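Local coordinates for protein probable chitinase A (Chromobacterium violaceum, PDB 4TX8) that probably hydrolyses chitin as a family 18 endochitinase, with a small carbohydrate-binding module joined to its TIM-barrel catalytic domain, at residues T33-G38 with T69-G74; L323-P328 with Q386-F391; V149-D154 with A161-D166; P230-L235 with L276-G281; G298-T301 with G306-A309. All blocks are in the same frame, centred on the assembly; numbering follows the deposited sequence.

Contact 1: residues T33-G38 with T69-G74; sequences TAYKVG and TLWTPG
A T-shaped aromatic contact between Tyr35 and Trp71 joins the first and last strands of the small N-terminal module, deep among its buried residues. The edge of the indole six-membered ring points at the face of the phenol ring, with centroids 5.0 Å apart and planes turned 78° against each other. Trp71 CH2 stands over the centre of the tyrosine ring, and the closest approach is Tyr35 CD2 to Trp71 CZ2 at 3.6 Å. The polarised C-H groups of the indole edge thus face the pi cloud, which is the favourable electrostatic sense for such a pair. Both rings swing back beside their own backbone N (chi1 -63° for Tyr35 and -61° for Trp71); from its strand, this turn brings the far end of the indole nearer to segment 33-38 than its CB is. The second face of the tyrosine ring meets the methyl Thr33 CG2, 3.5 Å above the plane and offset toward the rim, so the ring is packed from both sides. Tyrosine suits the place because the rest of its ring is apolar while its OH takes part in a hydrogen bond with Ala30 N. Tryptophan supplies a long flat side chain that spans the gap between strands belonging to two different sheets, a gap no backbone hydrogen bond of these segments bridges. Trp29 meets both rings, His54 meets Trp71, and Val41 touches the pair. Such an aromatic cluster between two short antiparallel sheets forms the core of this family 5/12 carbohydrate-binding module.

Contact 2: residues L323-P328 with Q386-F391; sequences LIEGFP and QAYPAF
Ile324, at the end of helix 313-325, packs on Tyr388 and Phe391 of the turn that leads into strand 393-397, on the outer layer of the family 18 TIM barrel. Apolar packing dominates, and Ile324 carries it with two branches. Its CD1 methyl lies over one face of the Tyr388 ring in a CH-pi contact, 4.0 Å from the centroid and 15° off the normal, while CG2 reaches Tyr388 CE1 at 3.7 Å. The branches part because CG1 turns back beside the backbone N (chi1 -60°) and CG2 lies anti to it; a beta-branched residue can therefore follow the ring along its length. The same CD1 also comes to the edge of Phe391. Leu373 of helix 363-375 touches both aromatic residues, and Val345 of a barrel strand touches Ile324 and Phe391.

Backbone geometry places the rings. A type I turn runs from Tyr388 to Phe391, closed by Phe391 N to Tyr388 O, and Pro389 fits its second position, where phi is near -60°.

Polar contact is lighter and tentative, for the Gln386 side chain is poorly ordered: water 1 donates to Glu325 OE1 at 3.1 Å and accepts a weak bond from Gln386 NE2 at 3.2 Å.

Contact 3: residues V149-D154 with A161-D166; sequences VSFTLD and AQFIQD
With CG anti to the backbone N in Phe163 (chi1 179°), the ring extends straight out from helix 160-171 toward segment 149-154; Leu153, extended in the same way, sends its branched end across to meet it. The two methyls of the leucine divide the work. CD1 sits over the centre of the Phe163 ring, 3.6 Å from the centroid and 13° off the normal, a well-placed CH-pi contact. CD2 drops to the root of the aromatic side chain and touches Phe163 CB at 3.5 Å. Leucine fits here because its fork lets one methyl lie on the ring while the other packs against the stem.

Strand 149-150 pairs antiparallel with barrel strand 135-143, and the chain then passes through this segment into helix 160-171, so the contact closes a short strand-to-helix connection on the outside of the family 18 TIM barrel. Tyr210 of helix 193-210 meets Phe151 edge-to-face and also touches Phe163. Phe151 approaches Phe163 from the opposite direction. Their planes lie only 27° from parallel, yet the rings are slid so far apart, with centroids 6.0 Å from each other, that they barely overlap; the contact is made by rim atoms, Phe151 CE2 and Phe163 CE2, at 3.9 Å.

Contact 4: residues P230-L235 with L276-G281; sequences PVVSNL and LPIIDG
Val232 and Leu235, on the start of helix 230-246, pack against Pro277 and Ile278 of the short helix 276-281 in the outer layer of the family 18 TIM barrel. The two axes run nearly parallel, 13° apart in direction, at a closest approach of 9.1 Å. The interface is apolar apart from the backbone Val232 O, which Ile278 CG1 meets at 3.8 Å; no hydrogen bond crosses it.

Val232 is the first residue along the segment to touch the other helix, and its CA lies nearest that of Ile278. Its CG1 methyl, anti to the backbone N (chi1 174°), meets Pro277 CG at 3.6 Å and Ile278 CG1 at 3.8 Å. A compact beta-branched valine suits this close approach, and the CG corner of the proline ring offers it an apolar point of contact within the first turn of the partner helix, where a missing backbone N-H costs little.

One turn on, Leu235 needs a longer arm. Its buried side chain points toward helix 276-281, and it touches Leu190 as well. The side chain of Ile278 lies about 7 Å from that of the calcium ligand Glu220. Ile278 spans both partners by length: while its CG1 rests beside Val232, its terminal CD1 reaches Leu235 CD2 at 4.0 Å.

Contact 5: residues G298-T301 with G306-A309; sequences GLYT and GVLA
Thr301 N and Gly306 O meet through water 2, which donates to Gly306 O at 2.7 Å and accepts from Thr301 N at 2.9 Å. Beside this link the backbones bond directly: Leu308 N donates to Leu299 O over 2.8 Å, nearly straight at 165°, and the return bond runs from Leu299 N to Leu308 O at 3.1 Å. Together these two make one antiparallel hydrogen-bonded pair, a single bridge across a hairpin-like loop between strand 288-292 and helix 313-325 of the barrel.

Gly298 fits closely beside the bridge, its CA lying 3.4 Å from Leu308 O; a CB there would run into that oxygen. On the exposed side, Val307 CG1 comes to the edge of the Tyr300 ring, 3.8 Å from CD2, the two side chains crossing at about a right angle. On the buried side, Leu308 turns beside its backbone N (chi1 -54°), which carries CD1 to the methyl Thr301 CG2 at 3.6 Å. Threonine suits this place: OG1 is hydrogen-bonded with Tyr303 N, between the two segments, and both OG1 and CG2 lie against Leu308 CD1. Met315 of helix 313-325 touches Leu299 and Leu308.

Backbone bonds and a bridging water thus fix the pairing of the two arms, while the apolar contacts of Leu299 and Leu308 secure the loop against the helix that follows.

Overall arrangement
From the N terminus, contact 1 closes first, joining the two ends of the small carbohydrate-binding module; the remaining four belong to the catalytic domain. Contact 3 closes a short connection from strand 149-150 to helix 160-171, contact 4 brings together helices 230-246 and 276-281, and contact 5 closes a loop before helix 313-325. Contact 2 comes last, tying the end of that helix to the approach to strand 393-397. All are in series, none nested or crossed. Contacts 2 and 4 touch, Phe327 CZ lying 3.8 Å from Leu276 CD2, whereas contacts 1 and 4 have centres about 49 Å apart, on opposite sides of the chain's centre.

Contact 1: residues T33-G38 with T69-G74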
# COMPACT_ATOMS: atom_id res chain seq x y z
N THR A 33 -26.95 -7.09 -24.29
CA THR A 33 -26.12 -7.81 -25.25
C THR A 33 -25.85 -9.26 -24.82
O THR A 33 -25.56 -9.53 -23.65
CB THR A 33 -24.76 -7.10 -25.45
OG1 THR A 33 -24.99 -5.71 -25.71
CG2 THR A 33 -24.00 -7.71 -26.62
N ALA A 34 -25.95 -10.18 -25.77
CA ALA A 34 -25.62 -11.58 -25.53
C ALA A 34 -24.14 -11.83 -25.81
O ALA A 34 -23.65 -11.53 -26.90
CB ALA A 34 -26.49 -12.49 -26.38
N TYR A 35 -23.44 -12.39 -24.83
CA TYR A 35 -22.02 -12.67 -24.97
C TYR A 35 -21.73 -14.17 -24.95
O TYR A 35 -22.40 -14.92 -24.25
CB TYR A 35 -21.22 -11.97 -23.87
CG TYR A 35 -21.32 -10.47 -23.92
CD1 TYR A 35 -20.69 -9.75 -24.93
CD2 TYR A 35 -22.04 -9.76 -22.96
CE1 TYR A 35 -20.78 -8.37 -24.99
CE2 TYR A 35 -22.14 -8.38 -23.01
CZ TYR A 35 -21.50 -7.69 -24.02
OH TYR A 35 -21.59 -6.32 -24.08
N LYS A 36 -20.73 -14.59 -25.72
CA LYS A 36 -20.26 -15.97 -25.68
C LYS A 36 -18.95 -16.05 -24.91
O LYS A 36 -18.25 -15.04 -24.77
CB LYS A 36 -20.06 -16.52 -27.09
CG LYS A 36 -21.32 -16.60 -27.94
CD LYS A 36 -21.00 -17.29 -29.25
CE LYS A 36 -22.02 -16.99 -30.32
NZ LYS A 36 -21.47 -17.30 -31.68
N VAL A 37 -18.62 -17.24 -24.42
CA VAL A 37 -17.33 -17.46 -23.78
C VAL A 37 -16.20 -17.08 -24.72
O VAL A 37 -16.19 -17.49 -25.88
CB VAL A 37 -17.16 -18.94 -23.34
CG1 VAL A 37 -15.77 -19.16 -22.77
CG2 VAL A 37 -18.23 -19.32 -22.33
N GLY A 38 -15.27 -16.27 -24.24
CA GLY A 38 -14.15 -15.84 -25.05
C GLY A 38 -14.34 -14.48 -25.69
O GLY A 38 -13.38 -13.91 -26.22
N THR A 69 -17.22 -13.29 -11.85
CA THR A 69 -17.72 -14.60 -12.25
C THR A 69 -18.10 -14.60 -13.73
O THR A 69 -18.30 -15.65 -14.33
CB THR A 69 -18.93 -15.06 -11.42
OG1 THR A 69 -20.06 -14.23 -11.70
CG2 THR A 69 -18.62 -15.03 -9.93
N LEU A 70 -18.21 -13.41 -14.32
CA LEU A 70 -18.60 -13.28 -15.73
C LEU A 70 -17.46 -12.81 -16.62
O LEU A 70 -17.39 -13.17 -17.80
CB LEU A 70 -19.77 -12.31 -15.88
CG LEU A 70 -21.15 -12.80 -15.45
CD1 LEU A 70 -22.16 -11.67 -15.59
CD2 LEU A 70 -21.57 -14.00 -16.29
N TRP A 71 -16.57 -11.99 -16.06
CA TRP A 71 -15.52 -11.35 -16.84
C TRP A 71 -14.16 -11.45 -16.17
O TRP A 71 -14.02 -11.22 -14.97
CB TRP A 71 -15.86 -9.87 -17.07
CG TRP A 71 -17.13 -9.65 -17.83
CD1 TRP A 71 -18.36 -9.39 -17.30
CD2 TRP A 71 -17.30 -9.69 -19.25
NE1 TRP A 71 -19.28 -9.25 -18.30
CE2 TRP A 71 -18.66 -9.43 -19.51
CE3 TRP A 71 -16.43 -9.91 -20.32
CZ2 TRP A 71 -19.17 -9.39 -20.80
CZ3 TRP A 71 -16.95 -9.87 -21.60
CH2 TRP A 71 -18.30 -9.61 -21.83
N THR A 72 -13.14 -11.79 -16.96
CA THR A 72 -11.77 -11.71 -16.49
C THR A 72 -11.02 -10.65 -17.30
O THR A 72 -11.17 -10.57 -18.52
CB THR A 72 -11.04 -13.07 -16.59
OG1 THR A 72 -9.66 -12.90 -16.25
CG2 THR A 72 -11.15 -13.64 -17.99
N PRO A 73 -10.22 -9.81 -16.61
CA PRO A 73 -9.44 -8.77 -17.28
C PRO A 73 -8.47 -9.36 -18.29
O PRO A 73 -7.83 -10.37 -18.00
CB PRO A 73 -8.68 -8.10 -16.12
CG PRO A 73 -9.48 -8.42 -14.90
CD PRO A 73 -10.05 -9.78 -15.15
N GLY A 74 -8.36 -8.74 -19.46
CA GLY A 74 -7.44 -9.21 -20.49
C GLY A 74 -8.12 -9.47 -21.82
O GLY A 74 -9.35 -9.41 -21.92

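Contact 2: residues L323-P328 with Q386-F391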
# COMPACT_ATOMS: atom_id res chain seq x y z
N LEU A 323 5.11 14.51 8.05
CA LEU A 323 6.12 13.46 8.13
C LEU A 323 7.50 13.96 7.71
O LEU A 323 8.52 13.47 8.18
CB LEU A 323 5.72 12.26 7.27
CG LEU A 323 4.65 11.36 7.89
CD1 LEU A 323 4.11 10.38 6.87
CD2 LEU A 323 5.21 10.63 9.10
N ILE A 324 7.53 14.96 6.83
CA ILE A 324 8.80 15.49 6.33
C ILE A 324 9.34 16.62 7.20
O ILE A 324 10.53 16.64 7.53
CB ILE A 324 8.67 15.97 4.87
CG1 ILE A 324 8.25 14.80 3.97
CG2 ILE A 324 9.98 16.58 4.39
CD1 ILE A 324 7.96 15.19 2.54
N GLU A 325 8.48 17.56 7.59
CA GLU A 325 8.93 18.69 8.41
C GLU A 325 9.07 18.31 9.88
O GLU A 325 9.89 18.87 10.60
CB GLU A 325 7.96 19.88 8.31
CG GLU A 325 7.31 20.09 6.96
CD GLU A 325 8.18 20.82 5.97
OE1 GLU A 325 9.40 20.93 6.21
OE2 GLU A 325 7.63 21.29 4.95
N GLY A 326 8.24 17.37 10.32
CA GLY A 326 8.15 17.05 11.73
C GLY A 326 7.04 17.85 12.38
O GLY A 326 6.51 18.78 11.78
N PHE A 327 6.69 17.47 13.60
CA PHE A 327 5.59 18.12 14.31
C PHE A 327 5.64 17.80 15.80
O PHE A 327 6.19 16.77 16.20
CB PHE A 327 4.24 17.69 13.72
CG PHE A 327 4.01 16.20 13.73
CD1 PHE A 327 4.42 15.42 12.66
CD2 PHE A 327 3.37 15.60 14.80
CE1 PHE A 327 4.21 14.05 12.66
CE2 PHE A 327 3.15 14.23 14.81
CZ PHE A 327 3.57 13.46 13.74
N PRO A 328 5.09 18.70 16.63
CA PRO A 328 5.06 18.43 18.07
C PRO A 328 4.07 17.32 18.43
O PRO A 328 3.05 17.15 17.76
CB PRO A 328 4.63 19.77 18.67
CG PRO A 328 3.92 20.48 17.58
CD PRO A 328 4.59 20.04 16.31
N GLN A 386 9.25 24.22 1.17
CA GLN A 386 10.07 24.12 -0.02
C GLN A 386 9.62 22.92 -0.84
O GLN A 386 8.94 22.04 -0.33
CB GLN A 386 11.55 24.00 0.35
CG GLN A 386 11.84 22.94 1.41
CD GLN A 386 13.33 22.63 1.52
OE1 GLN A 386 14.05 22.62 0.53
NE2 GLN A 386 13.78 22.38 2.75
N ALA A 387 9.99 22.90 -2.11
CA ALA A 387 9.65 21.79 -2.98
C ALA A 387 10.40 20.53 -2.55
O ALA A 387 11.51 20.61 -2.03
CB ALA A 387 9.96 22.13 -4.43
N TYR A 388 9.77 19.37 -2.76
CA TYR A 388 10.42 18.10 -2.50
C TYR A 388 10.54 17.30 -3.79
O TYR A 388 9.70 16.44 -4.07
CB TYR A 388 9.65 17.28 -1.47
CG TYR A 388 9.27 18.04 -0.22
CD1 TYR A 388 10.25 18.53 0.63
CD2 TYR A 388 7.94 18.24 0.10
CE1 TYR A 388 9.90 19.22 1.78
CE2 TYR A 388 7.59 18.93 1.24
CZ TYR A 388 8.57 19.41 2.07
OH TYR A 388 8.20 20.09 3.20
N PRO A 389 11.59 17.58 -4.59
CA PRO A 389 11.76 16.89 -5.87
C PRO A 389 11.96 15.37 -5.72
O PRO A 389 11.74 14.64 -6.68
CB PRO A 389 13.02 17.54 -6.45
CG PRO A 389 13.71 18.20 -5.29
CD PRO A 389 12.62 18.60 -4.35
N ALA A 390 12.33 14.91 -4.53
CA ALA A 390 12.56 13.49 -4.31
C ALA A 390 11.44 12.80 -3.53
O ALA A 390 11.64 11.70 -3.01
CB ALA A 390 13.89 13.28 -3.59
N PHE A 391 10.27 13.44 -3.44
CA PHE A 391 9.11 12.81 -2.80
C PHE A 391 8.85 11.45 -3.44
O PHE A 391 8.80 11.34 -4.67
CB PHE A 391 7.87 13.71 -2.91
CG PHE A 391 6.68 13.18 -2.17
CD1 PHE A 391 6.57 13.34 -0.80
CD2 PHE A 391 5.66 12.51 -2.84
CE1 PHE A 391 5.47 12.84 -0.11
CE2 PHE A 391 4.56 12.01 -2.16
CZ PHE A 391 4.47 12.18 -0.79
O HOH W 1 12.09 20.53 4.68

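Contact 3: residues V149-D154 with A161-D166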
# COMPACT_ATOMS: atom_id res chain seq x y z
N VAL A 149 5.86 -16.36 12.08
CA VAL A 149 5.17 -15.93 10.88
C VAL A 149 5.31 -17.00 9.81
O VAL A 149 6.35 -17.63 9.68
CB VAL A 149 5.75 -14.59 10.35
CG1 VAL A 149 5.11 -14.21 9.02
CG2 VAL A 149 5.56 -13.48 11.37
N SER A 150 4.24 -17.22 9.04
CA SER A 150 4.31 -18.15 7.92
C SER A 150 3.79 -17.50 6.64
O SER A 150 3.15 -16.45 6.68
CB SER A 150 3.53 -19.42 8.23
OG SER A 150 2.16 -19.13 8.45
N PHE A 151 4.07 -18.13 5.51
CA PHE A 151 3.54 -17.69 4.23
C PHE A 151 3.11 -18.87 3.39
O PHE A 151 3.85 -19.84 3.23
CB PHE A 151 4.57 -16.86 3.46
CG PHE A 151 4.12 -16.48 2.08
CD1 PHE A 151 3.17 -15.48 1.89
CD2 PHE A 151 4.63 -17.13 0.97
CE1 PHE A 151 2.75 -15.13 0.63
CE2 PHE A 151 4.21 -16.78 -0.31
CZ PHE A 151 3.27 -15.78 -0.48
N THR A 152 1.90 -18.80 2.84
CA THR A 152 1.39 -19.83 1.95
C THR A 152 0.76 -19.20 0.72
O THR A 152 -0.14 -18.37 0.82
CB THR A 152 0.37 -20.73 2.65
OG1 THR A 152 0.88 -21.15 3.92
CG2 THR A 152 0.06 -21.95 1.80
N LEU A 153 1.25 -19.60 -0.45
CA LEU A 153 0.79 -19.02 -1.71
C LEU A 153 -0.61 -19.48 -2.09
O LEU A 153 -0.93 -20.66 -1.97
CB LEU A 153 1.77 -19.37 -2.83
CG LEU A 153 1.44 -18.83 -4.22
CD1 LEU A 153 1.64 -17.32 -4.26
CD2 LEU A 153 2.29 -19.51 -5.27
N ASP A 154 -1.44 -18.54 -2.54
CA ASP A 154 -2.72 -18.89 -3.13
C ASP A 154 -2.46 -19.62 -4.44
O ASP A 154 -1.79 -19.08 -5.32
CB ASP A 154 -3.58 -17.64 -3.35
CG ASP A 154 -5.01 -17.96 -3.78
OD1 ASP A 154 -5.20 -18.75 -4.73
OD2 ASP A 154 -5.95 -17.41 -3.17
N ALA A 161 7.06 -22.65 -7.15
CA ALA A 161 8.23 -22.53 -8.02
C ALA A 161 8.03 -21.44 -9.07
O ALA A 161 8.94 -20.64 -9.32
CB ALA A 161 8.52 -23.86 -8.70
N GLN A 162 6.85 -21.40 -9.67
CA GLN A 162 6.54 -20.40 -10.68
C GLN A 162 6.48 -19.01 -10.06
O GLN A 162 6.98 -18.04 -10.63
CB GLN A 162 5.23 -20.72 -11.39
CG GLN A 162 4.88 -19.75 -12.50
CD GLN A 162 5.95 -19.69 -13.57
OE1 GLN A 162 6.33 -20.72 -14.13
NE2 GLN A 162 6.46 -18.49 -13.84
N PHE A 163 5.87 -18.93 -8.88
CA PHE A 163 5.78 -17.69 -8.12
C PHE A 163 7.17 -17.11 -7.85
O PHE A 163 7.39 -15.90 -7.98
CB PHE A 163 5.04 -17.95 -6.81
CG PHE A 163 4.91 -16.74 -5.92
CD1 PHE A 163 4.09 -15.68 -6.28
CD2 PHE A 163 5.56 -16.69 -4.70
CE1 PHE A 163 3.96 -14.58 -5.45
CE2 PHE A 163 5.43 -15.60 -3.87
CZ PHE A 163 4.63 -14.54 -4.24
N ILE A 164 8.10 -17.98 -7.48
CA ILE A 164 9.47 -17.57 -7.19
C ILE A 164 10.15 -17.05 -8.46
O ILE A 164 10.91 -16.08 -8.41
CB ILE A 164 10.28 -18.74 -6.58
CG1 ILE A 164 9.83 -18.97 -5.13
CG2 ILE A 164 11.78 -18.46 -6.63
CD1 ILE A 164 10.43 -20.21 -4.49
N GLN A 165 9.85 -17.68 -9.59
CA GLN A 165 10.36 -17.21 -10.88
C GLN A 165 9.73 -15.87 -11.25
O GLN A 165 10.40 -15.01 -11.83
CB GLN A 165 10.09 -18.24 -11.97
CG GLN A 165 10.93 -19.50 -11.85
CD GLN A 165 10.61 -20.52 -12.93
OE1 GLN A 165 9.55 -20.47 -13.55
NE2 GLN A 165 11.54 -21.44 -13.16
N ASP A 166 8.46 -15.70 -10.92
CA ASP A 166 7.75 -14.45 -11.21
C ASP A 166 8.34 -13.29 -10.43
O ASP A 166 8.44 -12.17 -10.93
CB ASP A 166 6.26 -14.60 -10.91
CG ASP A 166 5.55 -15.53 -11.88
OD1 ASP A 166 6.16 -15.88 -12.92
OD2 ASP A 166 4.39 -15.90 -11.61

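Contact 4: residues P230-L235 with L276-G281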
# COMPACT_ATOMS: atom_id res chain seq x y z
N PRO A 230 4.53 -3.19 25.03
CA PRO A 230 5.81 -3.85 24.76
C PRO A 230 6.08 -4.07 23.27
O PRO A 230 7.24 -4.06 22.87
CB PRO A 230 5.65 -5.20 25.48
CG PRO A 230 4.72 -4.91 26.60
CD PRO A 230 3.74 -3.90 26.05
N VAL A 231 5.03 -4.24 22.48
CA VAL A 231 5.18 -4.49 21.05
C VAL A 231 5.89 -3.34 20.34
O VAL A 231 6.62 -3.55 19.37
CB VAL A 231 3.80 -4.76 20.37
CG1 VAL A 231 2.83 -3.62 20.67
CG2 VAL A 231 3.96 -4.98 18.87
N VAL A 232 5.69 -2.12 20.83
CA VAL A 232 6.29 -0.93 20.23
C VAL A 232 7.82 -1.03 20.20
O VAL A 232 8.44 -0.81 19.16
CB VAL A 232 5.87 0.34 20.99
CG1 VAL A 232 6.61 1.55 20.44
CG2 VAL A 232 4.37 0.54 20.90
N SER A 233 8.41 -1.37 21.34
CA SER A 233 9.86 -1.54 21.43
C SER A 233 10.32 -2.82 20.74
O SER A 233 11.34 -2.83 20.04
CB SER A 233 10.32 -1.55 22.89
OG SER A 233 10.12 -0.29 23.49
N ASN A 234 9.58 -3.90 20.95
CA ASN A 234 9.99 -5.21 20.44
C ASN A 234 9.93 -5.29 18.92
O ASN A 234 10.72 -6.01 18.31
CB ASN A 234 9.12 -6.31 21.05
CG ASN A 234 9.34 -6.46 22.55
OD1 ASN A 234 10.36 -6.03 23.08
ND2 ASN A 234 8.38 -7.08 23.23
N LEU A 235 9.02 -4.55 18.30
CA LEU A 235 8.90 -4.56 16.85
C LEU A 235 10.12 -3.92 16.20
O LEU A 235 10.65 -4.44 15.22
CB LEU A 235 7.62 -3.85 16.40
CG LEU A 235 7.34 -3.79 14.90
CD1 LEU A 235 7.34 -5.18 14.29
CD2 LEU A 235 6.02 -3.07 14.62
N LEU A 276 4.61 6.40 16.33
CA LEU A 276 5.71 7.35 16.17
C LEU A 276 7.07 6.85 16.71
O LEU A 276 8.09 7.06 16.05
CB LEU A 276 5.34 8.69 16.83
CG LEU A 276 4.15 9.43 16.21
CD1 LEU A 276 3.74 10.62 17.05
CD2 LEU A 276 4.45 9.86 14.78
N PRO A 277 7.10 6.20 17.89
CA PRO A 277 8.43 5.69 18.27
C PRO A 277 8.90 4.51 17.41
O PRO A 277 10.10 4.26 17.34
CB PRO A 277 8.23 5.26 19.73
CG PRO A 277 6.77 5.10 19.91
CD PRO A 277 6.13 6.08 18.98
N ILE A 278 7.98 3.81 16.76
CA ILE A 278 8.35 2.74 15.84
C ILE A 278 9.05 3.32 14.61
O ILE A 278 10.11 2.84 14.20
CB ILE A 278 7.13 1.91 15.40
CG1 ILE A 278 6.49 1.22 16.61
CG2 ILE A 278 7.53 0.87 14.35
CD1 ILE A 278 5.19 0.50 16.29
N ILE A 279 8.46 4.36 14.04
CA ILE A 279 9.06 5.10 12.94
C ILE A 279 10.41 5.67 13.34
O ILE A 279 11.40 5.56 12.61
CB ILE A 279 8.16 6.25 12.46
CG1 ILE A 279 6.80 5.72 12.00
CG2 ILE A 279 8.84 7.05 11.36
CD1 ILE A 279 5.75 6.80 11.83
N ASP A 280 10.46 6.29 14.52
CA ASP A 280 11.67 6.95 14.99
C ASP A 280 12.80 5.94 15.19
O ASP A 280 13.93 6.19 14.78
CB ASP A 280 11.40 7.70 16.30
CG ASP A 280 12.62 8.45 16.80
OD1 ASP A 280 13.31 9.10 15.99
OD2 ASP A 280 12.90 8.37 18.02
N GLY A 281 12.47 4.80 15.79
CA GLY A 281 13.45 3.76 16.03
C GLY A 281 14.00 3.11 14.77
O GLY A 281 15.10 2.58 14.78

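Contact 5: residues G298-T301 with G306-A309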
# COMPACT_ATOMS: atom_id res chain seq x y z
N GLY A 298 -11.14 12.96 8.52
CA GLY A 298 -10.22 14.03 8.21
C GLY A 298 -8.97 14.04 9.06
O GLY A 298 -8.79 13.20 9.95
N LEU A 299 -8.10 15.01 8.80
CA LEU A 299 -6.79 15.07 9.44
C LEU A 299 -6.48 16.46 9.97
O LEU A 299 -6.55 17.44 9.22
CB LEU A 299 -5.71 14.63 8.45
CG LEU A 299 -4.27 14.67 8.95
CD1 LEU A 299 -4.07 13.65 10.05
CD2 LEU A 299 -3.31 14.42 7.79
N TYR A 300 -6.12 16.55 11.24
CA TYR A 300 -5.76 17.83 11.84
C TYR A 300 -4.26 18.07 11.70
O TYR A 300 -3.45 17.33 12.26
CB TYR A 300 -6.18 17.90 13.31
CG TYR A 300 -6.07 19.28 13.93
CD1 TYR A 300 -4.84 19.78 14.34
CD2 TYR A 300 -7.19 20.07 14.12
CE1 TYR A 300 -4.73 21.04 14.91
CE2 TYR A 300 -7.09 21.33 14.69
CZ TYR A 300 -5.86 21.81 15.09
OH TYR A 300 -5.74 23.06 15.66
N THR A 301 -3.90 19.10 10.95
CA THR A 301 -2.50 19.44 10.71
C THR A 301 -2.20 20.85 11.20
O THR A 301 -3.13 21.63 11.45
CB THR A 301 -2.14 19.33 9.21
OG1 THR A 301 -2.61 20.49 8.52
CG2 THR A 301 -2.75 18.08 8.60
N GLY A 306 -8.54 24.62 10.42
CA GLY A 306 -9.45 23.49 10.54
C GLY A 306 -8.86 22.23 9.95
O GLY A 306 -7.82 22.27 9.30
N VAL A 307 -9.52 21.10 10.18
CA VAL A 307 -9.04 19.82 9.68
C VAL A 307 -9.05 19.78 8.16
O VAL A 307 -9.87 20.43 7.52
CB VAL A 307 -9.87 18.62 10.22
CG1 VAL A 307 -9.76 18.54 11.74
CG2 VAL A 307 -11.32 18.74 9.79
N LEU A 308 -8.13 19.02 7.59
CA LEU A 308 -8.10 18.83 6.15
C LEU A 308 -9.08 17.72 5.78
O LEU A 308 -9.07 16.65 6.39
CB LEU A 308 -6.69 18.50 5.67
CG LEU A 308 -5.63 19.52 6.10
CD1 LEU A 308 -4.27 19.16 5.51
CD2 LEU A 308 -6.02 20.93 5.70
N ALA A 309 -9.92 17.99 4.79
CA ALA A 309 -11.00 17.08 4.43
C ALA A 309 -10.50 15.77 3.85
O ALA A 309 -9.56 15.74 3.06
CB ALA A 309 -11.95 17.76 3.46
O HOH W 2 -5.35 21.27 9.59